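Local structure of oligopeptide ABC transporter, periplasmic oligopeptide-binding protein, putative (Thermotoga maritima MSB8, 5IPW) at residues S24-K29 against I254-P259; E54-F59 against D265-Q270; N604-P609 against Q628-Q633. The protein probably binds oligopeptides outside the cytoplasmic membrane and delivers them to an ABC transporter for uptake. One frame throughout, in Å; residues are numbered along the deposited sequence.

Contact 1 (S24-K29 against I254-P259); sequences SPMLTK and ILERNP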
ATOM      1  N   SER A  24      11.644  13.211 -26.954  1.00 37.25           N
ATOM      2  CA  SER A  24      12.897  12.469 -26.998  1.00 36.81           C
ATOM      3  C   SER A  24      13.417  12.429 -28.428  1.00 36.70           C
ATOM      4  O   SER A  24      12.631  12.297 -29.353  1.00 36.74           O
ATOM      5  CB  SER A  24      12.704  11.051 -26.491  1.00 37.07           C
ATOM      6  OG  SER A  24      13.949  10.381 -26.399  1.00 37.06           O
ATOM      7  N   PRO A  25      14.740  12.555 -28.619  1.00 38.75           N
ATOM      8  CA  PRO A  25      15.324  12.481 -29.964  1.00 39.66           C
ATOM      9  C   PRO A  25      14.806  11.306 -30.806  1.00 39.88           C
ATOM     10  O   PRO A  25      14.442  11.503 -31.963  1.00 41.27           O
ATOM     11  CB  PRO A  25      16.820  12.317 -29.684  1.00 39.18           C
ATOM     12  CG  PRO A  25      17.034  13.028 -28.392  1.00 39.01           C
ATOM     13  CD  PRO A  25      15.765  12.854 -27.598  1.00 40.01           C
ATOM     14  N   MET A  26      14.747  10.110 -30.225  1.00 38.64           N
ATOM     15  CA  MET A  26      14.250   8.944 -30.952  1.00 39.68           C
ATOM     16  C   MET A  26      12.861   9.183 -31.544  1.00 41.54           C
ATOM     17  O   MET A  26      12.535   8.643 -32.596  1.00 43.63           O
ATOM     18  CB  MET A  26      14.235   7.687 -30.063  1.00 39.78           C
ATOM     19  CG  MET A  26      13.189   7.684 -28.956  1.00 40.04           C
ATOM     20  SD  MET A  26      12.966   6.086 -28.152  1.00 38.40           S
ATOM     21  CE  MET A  26      11.774   5.319 -29.239  1.00 39.50           C
ATOM     22  N   LEU A  27      12.036   9.976 -30.868  1.00 42.80           N
ATOM     23  CA  LEU A  27      10.719  10.311 -31.403  1.00 43.05           C
ATOM     24  C   LEU A  27      10.815  11.363 -32.505  1.00 44.13           C
ATOM     25  O   LEU A  27      10.064  11.306 -33.478  1.00 45.00           O
ATOM     26  CB  LEU A  27       9.779  10.776 -30.291  1.00 42.55           C
ATOM     27  CG  LEU A  27       9.496   9.750 -29.197  1.00 42.96           C
ATOM     28  CD1 LEU A  27       8.538  10.332 -28.173  1.00 42.91           C
ATOM     29  CD2 LEU A  27       8.908   8.472 -29.775  1.00 43.80           C
ATOM     30  N   THR A  28      11.732  12.317 -32.356  1.00 44.41           N
ATOM     31  CA  THR A  28      11.950  13.330 -33.384  1.00 45.11           C
ATOM     32  C   THR A  28      12.386  12.689 -34.687  1.00 46.57           C
ATOM     33  O   THR A  28      11.970  13.114 -35.758  1.00 47.20           O
ATOM     34  CB  THR A  28      13.011  14.361 -32.973  1.00 44.12           C
ATOM     35  OG1 THR A  28      12.644  14.959 -31.727  1.00 42.57           O
ATOM     36  CG2 THR A  28      13.133  15.452 -34.027  1.00 44.51           C
ATOM     37  N   LYS A  29      13.224  11.669 -34.590  1.00 48.38           N
ATOM     38  CA  LYS A  29      13.681  10.963 -35.771  1.00 51.82           C
ATOM     39  C   LYS A  29      12.495  10.341 -36.504  1.00 51.51           C
ATOM     40  O   LYS A  29      12.396  10.440 -37.726  1.00 51.62           O
ATOM     41  CB  LYS A  29      14.702   9.892 -35.395  1.00 54.38           C
ATOM     42  CG  LYS A  29      15.322   9.211 -36.597  1.00 60.48           C
ATOM     43  CD  LYS A  29      16.551   8.395 -36.222  1.00 64.28           C
ATOM     44  CE  LYS A  29      16.897   7.384 -37.308  1.00 66.72           C
ATOM     45  NZ  LYS A  29      17.939   6.411 -36.874  1.00 69.82           N
ATOM     46  N   ILE A 254      11.583  -6.097 -22.743  1.00 44.15           N
ATOM     47  CA  ILE A 254      11.830  -4.684 -23.027  1.00 44.70           C
ATOM     48  C   ILE A 254      10.552  -3.862 -23.135  1.00 43.74           C
ATOM     49  O   ILE A 254       9.625  -4.229 -23.864  1.00 44.71           O
ATOM     50  CB  ILE A 254      12.657  -4.499 -24.313  1.00 44.24           C
ATOM     51  CG1 ILE A 254      13.992  -5.258 -24.182  1.00 45.60           C
ATOM     52  CG2 ILE A 254      12.903  -3.016 -24.573  1.00 43.25           C
ATOM     53  CD1 ILE A 254      14.887  -5.204 -25.405  1.00 45.32           C
ATOM     54  N   LEU A 255      10.528  -2.746 -22.401  1.00 41.79           N
ATOM     55  CA  LEU A 255       9.475  -1.738 -22.535  1.00 40.79           C
ATOM     56  C   LEU A 255      10.013  -0.533 -23.289  1.00 39.11           C
ATOM     57  O   LEU A 255      11.122  -0.088 -23.043  1.00 41.44           O
ATOM     58  CB  LEU A 255       8.951  -1.295 -21.177  1.00 39.26           C
ATOM     59  CG  LEU A 255       8.581  -2.393 -20.187  1.00 39.61           C
ATOM     60  CD1 LEU A 255       8.458  -1.804 -18.803  1.00 40.29           C
ATOM     61  CD2 LEU A 255       7.292  -3.094 -20.568  1.00 39.83           C
ATOM     62  N   GLU A 256       9.223  -0.025 -24.222  1.00 39.28           N
ATOM     63  CA  GLU A 256       9.585   1.144 -25.006  1.00 40.35           C
ATOM     64  C   GLU A 256       8.653   2.294 -24.633  1.00 40.84           C
ATOM     65  O   GLU A 256       7.494   2.091 -24.252  1.00 38.28           O
ATOM     66  CB  GLU A 256       9.473   0.827 -26.498  1.00 42.51           C
ATOM     67  CG  GLU A 256       9.938   1.936 -27.424  1.00 45.82           C
ATOM     68  CD  GLU A 256       9.846   1.550 -28.893  1.00 49.44           C
ATOM     69  OE1 GLU A 256      10.887   1.588 -29.582  1.00 54.82           O
ATOM     70  OE2 GLU A 256       8.741   1.211 -29.363  1.00 48.52           O
ATOM     71  N   ARG A 257       9.173   3.509 -24.736  1.00 40.70           N
ATOM     72  CA  ARG A 257       8.389   4.686 -24.433  1.00 39.67           C
ATOM     73  C   ARG A 257       7.112   4.730 -25.262  1.00 38.07           C
ATOM     74  O   ARG A 257       7.116   4.401 -26.449  1.00 38.64           O
ATOM     75  CB  ARG A 257       9.203   5.950 -24.669  1.00 39.48           C
ATOM     76  CG  ARG A 257       9.648   6.182 -26.103  1.00 39.26           C
ATOM     77  CD  ARG A 257      10.573   7.382 -26.157  1.00 40.01           C
ATOM     78  NE  ARG A 257      10.005   8.424 -25.321  1.00 40.98           N
ATOM     79  CZ  ARG A 257      10.609   9.063 -24.325  1.00 39.92           C
ATOM     80  NH1 ARG A 257      11.881   8.865 -24.011  1.00 38.91           N
ATOM     81  NH2 ARG A 257       9.911   9.961 -23.656  1.00 43.15           N
ATOM     82  N   ASN A 258       6.023   5.110 -24.606  1.00 35.73           N
ATOM     83  CA  ASN A 258       4.753   5.360 -25.269  1.00 34.84           C
ATOM     84  C   ASN A 258       4.781   6.740 -25.906  1.00 34.19           C
ATOM     85  O   ASN A 258       4.756   7.750 -25.194  1.00 33.64           O
ATOM     86  CB  ASN A 258       3.614   5.291 -24.256  1.00 34.82           C
ATOM     87  CG  ASN A 258       2.289   5.710 -24.842  1.00 34.22           C
ATOM     88  OD1 ASN A 258       2.198   6.022 -26.026  1.00 34.51           O
ATOM     89  ND2 ASN A 258       1.250   5.722 -24.013  1.00 33.90           N
ATOM     90  N   PRO A 259       4.820   6.798 -27.249  1.00 33.28           N
ATOM     91  CA  PRO A 259       5.008   8.085 -27.913  1.00 33.96           C
ATOM     92  C   PRO A 259       3.807   9.023 -27.774  1.00 34.43           C
ATOM     93  O   PRO A 259       3.931  10.199 -28.090  1.00 34.59           O
ATOM     94  CB  PRO A 259       5.228   7.694 -29.374  1.00 33.75           C
ATOM     95  CG  PRO A 259       4.469   6.424 -29.536  1.00 32.92           C
ATOM     96  CD  PRO A 259       4.570   5.714 -28.216  1.00 33.54           C
TER
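R257 NH1 is held by the carboxylate of D275 in a salt bridge and more weakly by the carbonyl O of Y273, while the CB of S24 sits 3.4 Å from this same nitrogen. That CB lies over one guanidinium face, displaced toward its rim, and S24 OG hydrogen-bonds D275 OD1, so one carboxylate oxygen serves both sides of the contact. No hydrogen bond runs directly between the segments; the other contacts are van der Waals, some of them against polar side chains. R257 ends strand 252-257, in the sheet 62-67, 276-281, 252-257, 242-244 of this family 5 extracellular solute-binding protein. Helix 25-32 packs against it, the local axes 11.2 Å apart at closest and inclined at 69°; S24 is at the N-cap position, but its side chain makes no capping bond. M26 and R257 run antiparallel alongside one another, which brings M26 SD to 3.4 Å from R257 CD. The M26 chain is bent at its thioether (chi3 -86°), turning CE toward E256, whose OE1 is 3.9 Å away and is hydrogen-bonded to Y276 OH. L27 divides its methyls: CD1 approaches R257 NE obliquely at 3.7 Å, whereas CD2 reaches P259 CB at 3.8 Å, the leucine lying athwart the proline.

Contact 2 (E54-F59 against D265-Q270); sequences EKVGQF and DIEGNQ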
ATOM      1  N   GLU A  54      13.817  16.109  -8.295  1.00 41.97           N
ATOM      2  CA  GLU A  54      15.151  16.629  -8.049  1.00 42.69           C
ATOM      3  C   GLU A  54      15.490  17.753  -9.002  1.00 40.95           C
ATOM      4  O   GLU A  54      15.929  18.821  -8.583  1.00 40.08           O
ATOM      5  CB  GLU A  54      16.153  15.489  -8.210  1.00 46.72           C
ATOM      6  CG  GLU A  54      17.534  15.750  -7.652  1.00 50.17           C
ATOM      7  CD  GLU A  54      18.491  14.619  -7.975  1.00 54.21           C
ATOM      8  OE1 GLU A  54      19.692  14.906  -8.200  1.00 57.93           O
ATOM      9  OE2 GLU A  54      18.040  13.451  -8.018  1.00 50.30           O
ATOM     10  N   LYS A  55      15.319  17.502 -10.290  1.00 38.02           N
ATOM     11  CA  LYS A  55      15.593  18.509 -11.282  1.00 38.06           C
ATOM     12  C   LYS A  55      15.005  18.117 -12.615  1.00 37.09           C
ATOM     13  O   LYS A  55      14.583  16.980 -12.810  1.00 37.17           O
ATOM     14  CB  LYS A  55      17.097  18.723 -11.423  1.00 39.65           C
ATOM     15  CG  LYS A  55      17.865  17.484 -11.847  1.00 41.79           C
ATOM     16  CD  LYS A  55      19.371  17.689 -11.734  1.00 41.53           C
ATOM     17  CE  LYS A  55      19.900  18.512 -12.890  1.00 41.23           C
ATOM     18  NZ  LYS A  55      21.370  18.698 -12.803  1.00 41.25           N
ATOM     19  N   VAL A  56      14.991  19.071 -13.535  1.00 35.43           N
ATOM     20  CA  VAL A  56      14.488  18.824 -14.869  1.00 35.64           C
ATOM     21  C   VAL A  56      15.423  17.826 -15.539  1.00 35.20           C
ATOM     22  O   VAL A  56      16.635  17.991 -15.508  1.00 37.85           O
ATOM     23  CB  VAL A  56      14.381  20.132 -15.679  1.00 35.63           C
ATOM     24  CG1 VAL A  56      13.978  19.863 -17.128  1.00 34.73           C
ATOM     25  CG2 VAL A  56      13.361  21.061 -15.029  1.00 36.21           C
ATOM     26  N   GLY A  57      14.848  16.793 -16.139  1.00 35.03           N
ATOM     27  CA  GLY A  57      15.622  15.667 -16.660  1.00 37.07           C
ATOM     28  C   GLY A  57      16.042  15.784 -18.111  1.00 38.01           C
ATOM     29  O   GLY A  57      15.700  16.740 -18.790  1.00 39.38           O
ATOM     30  N   GLN A  58      16.795  14.787 -18.571  1.00 40.44           N
ATOM     31  CA  GLN A  58      17.282  14.702 -19.947  1.00 40.22           C
ATOM     32  C   GLN A  58      16.750  13.436 -20.571  1.00 39.59           C
ATOM     33  O   GLN A  58      16.571  12.424 -19.888  1.00 40.40           O
ATOM     34  CB  GLN A  58      18.804  14.664 -19.985  1.00 41.91           C
ATOM     35  CG  GLN A  58      19.461  15.936 -19.497  1.00 43.23           C
ATOM     36  CD  GLN A  58      20.964  15.796 -19.361  1.00 44.24           C
ATOM     37  OE1 GLN A  58      21.452  15.070 -18.499  1.00 42.85           O
ATOM     38  NE2 GLN A  58      21.708  16.497 -20.211  1.00 47.10           N
ATOM     39  N   PHE A  59      16.498  13.500 -21.872  1.00 38.65           N
ATOM     40  CA  PHE A  59      15.922  12.381 -22.598  1.00 38.46           C
ATOM     41  C   PHE A  59      16.992  11.354 -22.946  1.00 38.84           C
ATOM     42  O   PHE A  59      18.116  11.711 -23.317  1.00 37.81           O
ATOM     43  CB  PHE A  59      15.291  12.857 -23.905  1.00 38.86           C
ATOM     44  CG  PHE A  59      13.959  13.506 -23.741  1.00 38.80           C
ATOM     45  CD1 PHE A  59      12.897  12.794 -23.209  1.00 39.27           C
ATOM     46  CD2 PHE A  59      13.749  14.817 -24.161  1.00 38.29           C
ATOM     47  CE1 PHE A  59      11.654  13.384 -23.066  1.00 39.37           C
ATOM     48  CE2 PHE A  59      12.511  15.414 -24.021  1.00 37.70           C
ATOM     49  CZ  PHE A  59      11.459  14.694 -23.479  1.00 38.85           C
ATOM     50  N   ASP A 265       6.896  17.598 -18.346  1.00 38.09           N
ATOM     51  CA  ASP A 265       7.677  18.401 -17.408  1.00 39.44           C
ATOM     52  C   ASP A 265       7.140  19.780 -17.176  1.00 39.53           C
ATOM     53  O   ASP A 265       6.368  20.296 -17.971  1.00 38.95           O
ATOM     54  CB  ASP A 265       9.031  18.691 -18.064  1.00 42.04           C
ATOM     55  CG  ASP A 265      10.095  17.867 -17.539  1.00 44.62           C
ATOM     56  OD1 ASP A 265       9.789  17.003 -16.700  1.00 56.24           O
ATOM     57  OD2 ASP A 265      11.239  18.081 -17.961  1.00 46.21           O
ATOM     58  N   ILE A 266       7.669  20.426 -16.145  1.00 38.31           N
ATOM     59  CA  ILE A 266       7.532  21.869 -16.016  1.00 37.77           C
ATOM     60  C   ILE A 266       8.165  22.628 -17.192  1.00 38.25           C
ATOM     61  O   ILE A 266       7.743  23.730 -17.491  1.00 40.95           O
ATOM     62  CB  ILE A 266       8.056  22.403 -14.658  1.00 37.69           C
ATOM     63  CG1 ILE A 266       9.530  22.069 -14.433  1.00 39.43           C
ATOM     64  CG2 ILE A 266       7.224  21.838 -13.517  1.00 38.36           C
ATOM     65  CD1 ILE A 266      10.092  22.614 -13.131  1.00 39.40           C
ATOM     66  N   GLU A 267       9.169  22.064 -17.855  1.00 39.19           N
ATOM     67  CA  GLU A 267       9.719  22.671 -19.083  1.00 39.43           C
ATOM     68  C   GLU A 267       9.048  22.193 -20.377  1.00 36.46           C
ATOM     69  O   GLU A 267       9.526  22.495 -21.466  1.00 36.36           O
ATOM     70  CB  GLU A 267      11.229  22.410 -19.182  1.00 43.42           C
ATOM     71  CG  GLU A 267      12.074  23.151 -18.150  1.00 48.13           C
ATOM     72  CD  GLU A 267      12.195  24.642 -18.442  1.00 52.39           C
ATOM     73  OE1 GLU A 267      12.826  25.003 -19.453  1.00 52.51           O
ATOM     74  OE2 GLU A 267      11.655  25.456 -17.655  1.00 58.74           O
ATOM     75  N   GLY A 268       7.962  21.440 -20.275  1.00 35.36           N
ATOM     76  CA  GLY A 268       7.269  20.941 -21.472  1.00 34.95           C
ATOM     77  C   GLY A 268       7.868  19.721 -22.175  1.00 34.83           C
ATOM     78  O   GLY A 268       7.444  19.383 -23.281  1.00 36.34           O
ATOM     79  N   ASN A 269       8.847  19.061 -21.560  1.00 32.82           N
ATOM     80  CA  ASN A 269       9.320  17.759 -22.050  1.00 32.04           C
ATOM     81  C   ASN A 269       8.253  16.666 -21.876  1.00 31.20           C
ATOM     82  O   ASN A 269       7.788  16.421 -20.767  1.00 28.94           O
ATOM     83  CB  ASN A 269      10.598  17.319 -21.315  1.00 31.63           C
ATOM     84  CG  ASN A 269      11.759  18.273 -21.526  1.00 30.56           C
ATOM     85  OD1 ASN A 269      12.128  18.571 -22.655  1.00 29.60           O
ATOM     86  ND2 ASN A 269      12.339  18.758 -20.431  1.00 29.71           N
ATOM     87  N   GLN A 270       7.878  16.018 -22.977  1.00 30.92           N
ATOM     88  CA  GLN A 270       6.958  14.888 -22.940  1.00 32.14           C
ATOM     89  C   GLN A 270       7.627  13.693 -22.273  1.00 33.18           C
ATOM     90  O   GLN A 270       8.646  13.187 -22.745  1.00 33.77           O
ATOM     91  CB  GLN A 270       6.518  14.483 -24.352  1.00 32.67           C
ATOM     92  CG  GLN A 270       5.606  13.260 -24.371  1.00 33.45           C
ATOM     93  CD  GLN A 270       5.380  12.682 -25.758  1.00 34.25           C
ATOM     94  OE1 GLN A 270       6.272  12.710 -26.610  1.00 33.83           O
ATOM     95  NE2 GLN A 270       4.189  12.125 -25.984  1.00 34.74           N
TER
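N269 meets both F59 and V56, and its side chain can be followed outward atom by atom. Its CB lies 3.5 Å from F59 CZ. CG, placed anti to the carbonyl carbon, passes F59 CE2, and OD1 ends 3.5 Å from that same CE2, approaching the ring obliquely with the amide plane 85° from the ring plane. ND2 turns the other way, 3.8 Å from V56 CG1, and donates to D265 OD2 over 2.8 Å with an N-H...O angle of 174°. The acceptor lies in the amide plane, whereas the amide nitrogen comes to the anti side of OD2, 26° out of the carboxylate plane. Because D265 OD2 also hydrogen-bonds Y273 OH, which is bonded in turn to G57 N, a polar chain joins the two loops through a third residue.

D265 to G268 form a type I turn. G268 N bonds back to D265 O, D265 N bonds to N269 O, and G268 has a positive phi, a pattern that fits a type I turn with a G1 bulge. The turn brings D265, I266 and E267 to V56, and N269 just after it does the same. The valine CG1 contacts D265 OD2 at 3.4 Å, while CG2 touches I266 CG1 at 4.0 Å and also meets the aliphatic CG of E267. Farther along, Q270 O lies at the edge of the F59 ring, near its plane and closest to CE1. The loop before strand 62-67 thus meets the loop leading to strand 276-281 without a direct hydrogen bond: the fit rests on van der Waals contact and on the indirect link through Y273, the bond to D265 would tend to hold the rotation of the N269 amide, and the electronegative carbonyl O of Q270 faces the ring's hydrogen-bearing edge.

Contact 3 (N604-P609 against Q628-Q633); sequences NFRNVP and QFFIEQ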
ATOM      1  N   ASN A 604      24.216   8.193 -11.644  1.00 37.66           N
ATOM      2  CA  ASN A 604      23.755   8.972 -12.792  1.00 36.85           C
ATOM      3  C   ASN A 604      22.271   8.734 -13.103  1.00 36.36           C
ATOM      4  O   ASN A 604      21.771   9.147 -14.154  1.00 34.05           O
ATOM      5  CB  ASN A 604      24.619   8.679 -14.020  1.00 36.68           C
ATOM      6  CG  ASN A 604      24.390   7.292 -14.595  1.00 37.04           C
ATOM      7  OD1 ASN A 604      24.067   6.339 -13.872  1.00 36.31           O
ATOM      8  ND2 ASN A 604      24.562   7.170 -15.914  1.00 36.24           N
ATOM      9  N   PHE A 605      21.589   8.063 -12.176  1.00 36.06           N
ATOM     10  CA  PHE A 605      20.172   7.783 -12.285  1.00 36.29           C
ATOM     11  C   PHE A 605      19.444   8.676 -11.286  1.00 36.25           C
ATOM     12  O   PHE A 605      19.596   8.520 -10.070  1.00 38.28           O
ATOM     13  CB  PHE A 605      19.891   6.311 -12.002  1.00 35.24           C
ATOM     14  CG  PHE A 605      18.536   5.867 -12.460  1.00 34.89           C
ATOM     15  CD1 PHE A 605      17.427   6.048 -11.656  1.00 34.02           C
ATOM     16  CD2 PHE A 605      18.371   5.290 -13.712  1.00 34.24           C
ATOM     17  CE1 PHE A 605      16.175   5.649 -12.084  1.00 34.29           C
ATOM     18  CE2 PHE A 605      17.127   4.881 -14.145  1.00 34.07           C
ATOM     19  CZ  PHE A 605      16.024   5.059 -13.328  1.00 35.07           C
ATOM     20  N   ARG A 606      18.644   9.600 -11.806  1.00 35.26           N
ATOM     21  CA  ARG A 606      18.214  10.758 -11.041  1.00 34.71           C
ATOM     22  C   ARG A 606      16.711  10.877 -10.908  1.00 34.19           C
ATOM     23  O   ARG A 606      15.969  10.073 -11.469  1.00 33.24           O
ATOM     24  CB  ARG A 606      18.803  12.008 -11.691  1.00 36.22           C
ATOM     25  CG  ARG A 606      20.292  12.150 -11.439  1.00 37.92           C
ATOM     26  CD  ARG A 606      20.530  12.502  -9.981  1.00 40.19           C
ATOM     27  NE  ARG A 606      21.581  11.702  -9.380  1.00 43.84           N
ATOM     28  CZ  ARG A 606      21.916  11.738  -8.090  1.00 47.72           C
ATOM     29  NH1 ARG A 606      21.279  12.532  -7.237  1.00 46.96           N
ATOM     30  NH2 ARG A 606      22.905  10.967  -7.649  1.00 52.89           N
ATOM     31  N   ASN A 607      16.278  11.885 -10.142  1.00 34.48           N
ATOM     32  CA  ASN A 607      14.864  12.128  -9.817  1.00 32.60           C
ATOM     33  C   ASN A 607      14.255  10.994  -8.995  1.00 32.71           C
ATOM     34  O   ASN A 607      13.041  10.778  -9.023  1.00 31.64           O
ATOM     35  CB  ASN A 607      14.021  12.409 -11.084  1.00 31.84           C
ATOM     36  CG  ASN A 607      14.113  13.862 -11.560  1.00 31.70           C
ATOM     37  OD1 ASN A 607      14.573  14.746 -10.852  1.00 31.55           O
ATOM     38  ND2 ASN A 607      13.656  14.101 -12.769  1.00 32.34           N
ATOM     39  N   VAL A 608      15.103  10.281  -8.254  1.00 33.58           N
ATOM     40  CA  VAL A 608      14.651   9.232  -7.343  1.00 35.01           C
ATOM     41  C   VAL A 608      14.660   9.814  -5.933  1.00 35.32           C
ATOM     42  O   VAL A 608      15.690  10.313  -5.493  1.00 34.78           O
ATOM     43  CB  VAL A 608      15.570   7.991  -7.373  1.00 36.19           C
ATOM     44  CG1 VAL A 608      14.978   6.868  -6.544  1.00 36.20           C
ATOM     45  CG2 VAL A 608      15.784   7.501  -8.803  1.00 37.13           C
ATOM     46  N   PRO A 609      13.517   9.751  -5.220  1.00 35.75           N
ATOM     47  CA  PRO A 609      13.424  10.314  -3.867  1.00 37.30           C
ATOM     48  C   PRO A 609      14.360   9.659  -2.861  1.00 38.14           C
ATOM     49  O   PRO A 609      14.469   8.438  -2.825  1.00 39.10           O
ATOM     50  CB  PRO A 609      11.967  10.047  -3.453  1.00 36.26           C
ATOM     51  CG  PRO A 609      11.246   9.739  -4.699  1.00 37.07           C
ATOM     52  CD  PRO A 609      12.237   9.186  -5.671  1.00 36.49           C
ATOM     53  N   GLN A 628       9.133  10.207 -14.260  1.00 29.91           N
ATOM     54  CA  GLN A 628      10.067  11.352 -14.283  1.00 29.17           C
ATOM     55  C   GLN A 628      11.476  11.023 -13.791  1.00 28.14           C
ATOM     56  O   GLN A 628      12.282  11.928 -13.566  1.00 27.37           O
ATOM     57  CB  GLN A 628       9.500  12.581 -13.525  1.00 28.04           C
ATOM     58  CG  GLN A 628       9.079  12.381 -12.080  1.00 27.45           C
ATOM     59  CD  GLN A 628      10.227  12.374 -11.098  1.00 27.48           C
ATOM     60  OE1 GLN A 628      10.959  13.352 -10.976  1.00 27.03           O
ATOM     61  NE2 GLN A 628      10.383  11.268 -10.373  1.00 28.42           N
ATOM     62  N   PHE A 629      11.780   9.739 -13.631  1.00 28.61           N
ATOM     63  CA  PHE A 629      13.168   9.313 -13.421  1.00 28.58           C
ATOM     64  C   PHE A 629      13.922   9.598 -14.694  1.00 29.01           C
ATOM     65  O   PHE A 629      13.342   9.545 -15.775  1.00 29.68           O
ATOM     66  CB  PHE A 629      13.275   7.814 -13.158  1.00 28.34           C
ATOM     67  CG  PHE A 629      12.690   7.354 -11.847  1.00 28.04           C
ATOM     68  CD1 PHE A 629      12.303   8.246 -10.856  1.00 28.26           C
ATOM     69  CD2 PHE A 629      12.581   5.997 -11.594  1.00 28.46           C
ATOM     70  CE1 PHE A 629      11.779   7.791  -9.655  1.00 28.73           C
ATOM     71  CE2 PHE A 629      12.080   5.532 -10.390  1.00 28.73           C
ATOM     72  CZ  PHE A 629      11.666   6.429  -9.423  1.00 29.30           C
ATOM     73  N   PHE A 630      15.209   9.899 -14.577  1.00 30.31           N
ATOM     74  CA  PHE A 630      16.056  10.014 -15.759  1.00 31.04           C
ATOM     75  C   PHE A 630      17.492   9.572 -15.538  1.00 31.50           C
ATOM     76  O   PHE A 630      17.952   9.454 -14.408  1.00 30.16           O
ATOM     77  CB  PHE A 630      16.026  11.441 -16.325  1.00 31.70           C
ATOM     78  CG  PHE A 630      16.868  12.444 -15.563  1.00 31.63           C
ATOM     79  CD1 PHE A 630      16.399  13.022 -14.395  1.00 31.83           C
ATOM     80  CD2 PHE A 630      18.096  12.852 -16.051  1.00 31.77           C
ATOM     81  CE1 PHE A 630      17.149  13.971 -13.717  1.00 32.43           C
ATOM     82  CE2 PHE A 630      18.853  13.799 -15.376  1.00 32.76           C
ATOM     83  CZ  PHE A 630      18.378  14.356 -14.203  1.00 32.40           C
ATOM     84  N   ILE A 631      18.175   9.342 -16.657  1.00 33.61           N
ATOM     85  CA  ILE A 631      19.586   8.993 -16.689  1.00 35.60           C
ATOM     86  C   ILE A 631      20.364  10.176 -17.251  1.00 36.43           C
ATOM     87  O   ILE A 631      20.055  10.670 -18.336  1.00 35.62           O
ATOM     88  CB  ILE A 631      19.826   7.760 -17.600  1.00 36.48           C
ATOM     89  CG1 ILE A 631      19.092   6.543 -17.044  1.00 37.10           C
ATOM     90  CG2 ILE A 631      21.309   7.435 -17.727  1.00 35.11           C
ATOM     91  CD1 ILE A 631      18.747   5.521 -18.102  1.00 38.14           C
ATOM     92  N   GLU A 632      21.396  10.603 -16.534  1.00 39.29           N
ATOM     93  CA  GLU A 632      22.215  11.722 -16.992  1.00 42.88           C
ATOM     94  C   GLU A 632      22.794  11.436 -18.372  1.00 44.80           C
ATOM     95  O   GLU A 632      23.197  10.318 -18.652  1.00 48.30           O
ATOM     96  CB  GLU A 632      23.336  12.003 -15.999  1.00 44.40           C
ATOM     97  CG  GLU A 632      22.825  12.567 -14.688  1.00 45.32           C
ATOM     98  CD  GLU A 632      23.896  12.735 -13.632  1.00 47.12           C
ATOM     99  OE1 GLU A 632      24.997  12.165 -13.777  1.00 46.06           O
ATOM    100  OE2 GLU A 632      23.616  13.434 -12.631  1.00 50.79           O
ATOM    101  N   GLN A 633      22.794  12.447 -19.233  1.00 47.91           N
ATOM    102  CA  GLN A 633      23.374  12.343 -20.567  1.00 49.64           C
ATOM    103  C   GLN A 633      24.574  13.272 -20.651  1.00 50.53           C
ATOM    104  O   GLN A 633      25.612  12.884 -21.181  1.00 53.69           O
ATOM    105  CB  GLN A 633      22.355  12.717 -21.651  1.00 50.11           C
ATOM    106  CG  GLN A 633      21.020  11.991 -21.568  1.00 51.96           C
ATOM    107  CD  GLN A 633      21.113  10.503 -21.891  1.00 52.52           C
ATOM    108  OE1 GLN A 633      21.500  10.125 -22.991  1.00 51.53           O
ATOM    109  NE2 GLN A 633      20.730   9.654 -20.935  1.00 53.78           N
TER
HETATM  110  O   HOH W   1      25.719   9.541 -17.405  1.00 44.88           O
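Q628 and N607 open a small two-stranded antiparallel sheet, formed by strands 605-606 and 630-631, with reciprocal bonds: Q628 NE2 donates in the plane of the N607 carbonyl, reaching its O at 3.0 Å, and N607 ND2 donates to Q628 O over 2.7 Å, nearly along the C=O axis. Q628 NE2 also donates to M625 O, and OE1 accepts from V53 N. N607, whose backbone is left-handed (phi/psi 64/26°), points its side chain toward Q628. Next, F629 receives V608 CG2 over the centre of one ring face, 4.1 Å from the centroid, and N607 O at its edge. Its CD2 lies at the edge of the F605 ring, 3.6 Å from CE1, although the two rings as a whole meet obliquely.

F630 pairs with R606 in the hydrogen-bonded manner: R606 N donates to F630 O, and the return bond runs from F630 N to R606 O. On this face of the sheet R606 CB lies over one face of the F630 ring, offset toward its rim, 3.7 Å from the centroid, as a CH-pi contact, and N607 ND2 comes to the ring edge. The R606 guanidinium leads away to a salt bridge with E54. I631 pairs with F605 in the non-hydrogen-bonded manner, and its CG1 packs obliquely against F605 CD2 on the other face. E632 N then donates to N604 O. E632 runs beside R606, but OE2 is 4.2 Å from R606 NE and well out of the guanidinium plane, so only a charge attraction is indicated. At this end a water bridges the strands, accepting from N604 ND2 at 3.0 Å and donating to E632 O at 2.9 Å.

In the fold
From the N terminus, contact 1 opens at 24-29 and contact 2 at 54-59; the chain then travels some 200 residues before 254-259 and 265-270 close them in the same order, so the two long loops cross. They touch directly, S24 against F59 and P259 against Q270, with centres 15 Å apart. Contact 3 follows in series, closing a short loop between 604-609 and 628-633 at the C terminus. N607 OD1 accepts from the backbone nitrogens of E54 and K55, binding contact 3 to contact 2, whereas contacts 1 and 3 do not touch. Through the loops of contact 2, helix 25-32 and the sheet with 252-257 are tied to the C-terminal two-stranded antiparallel sheet.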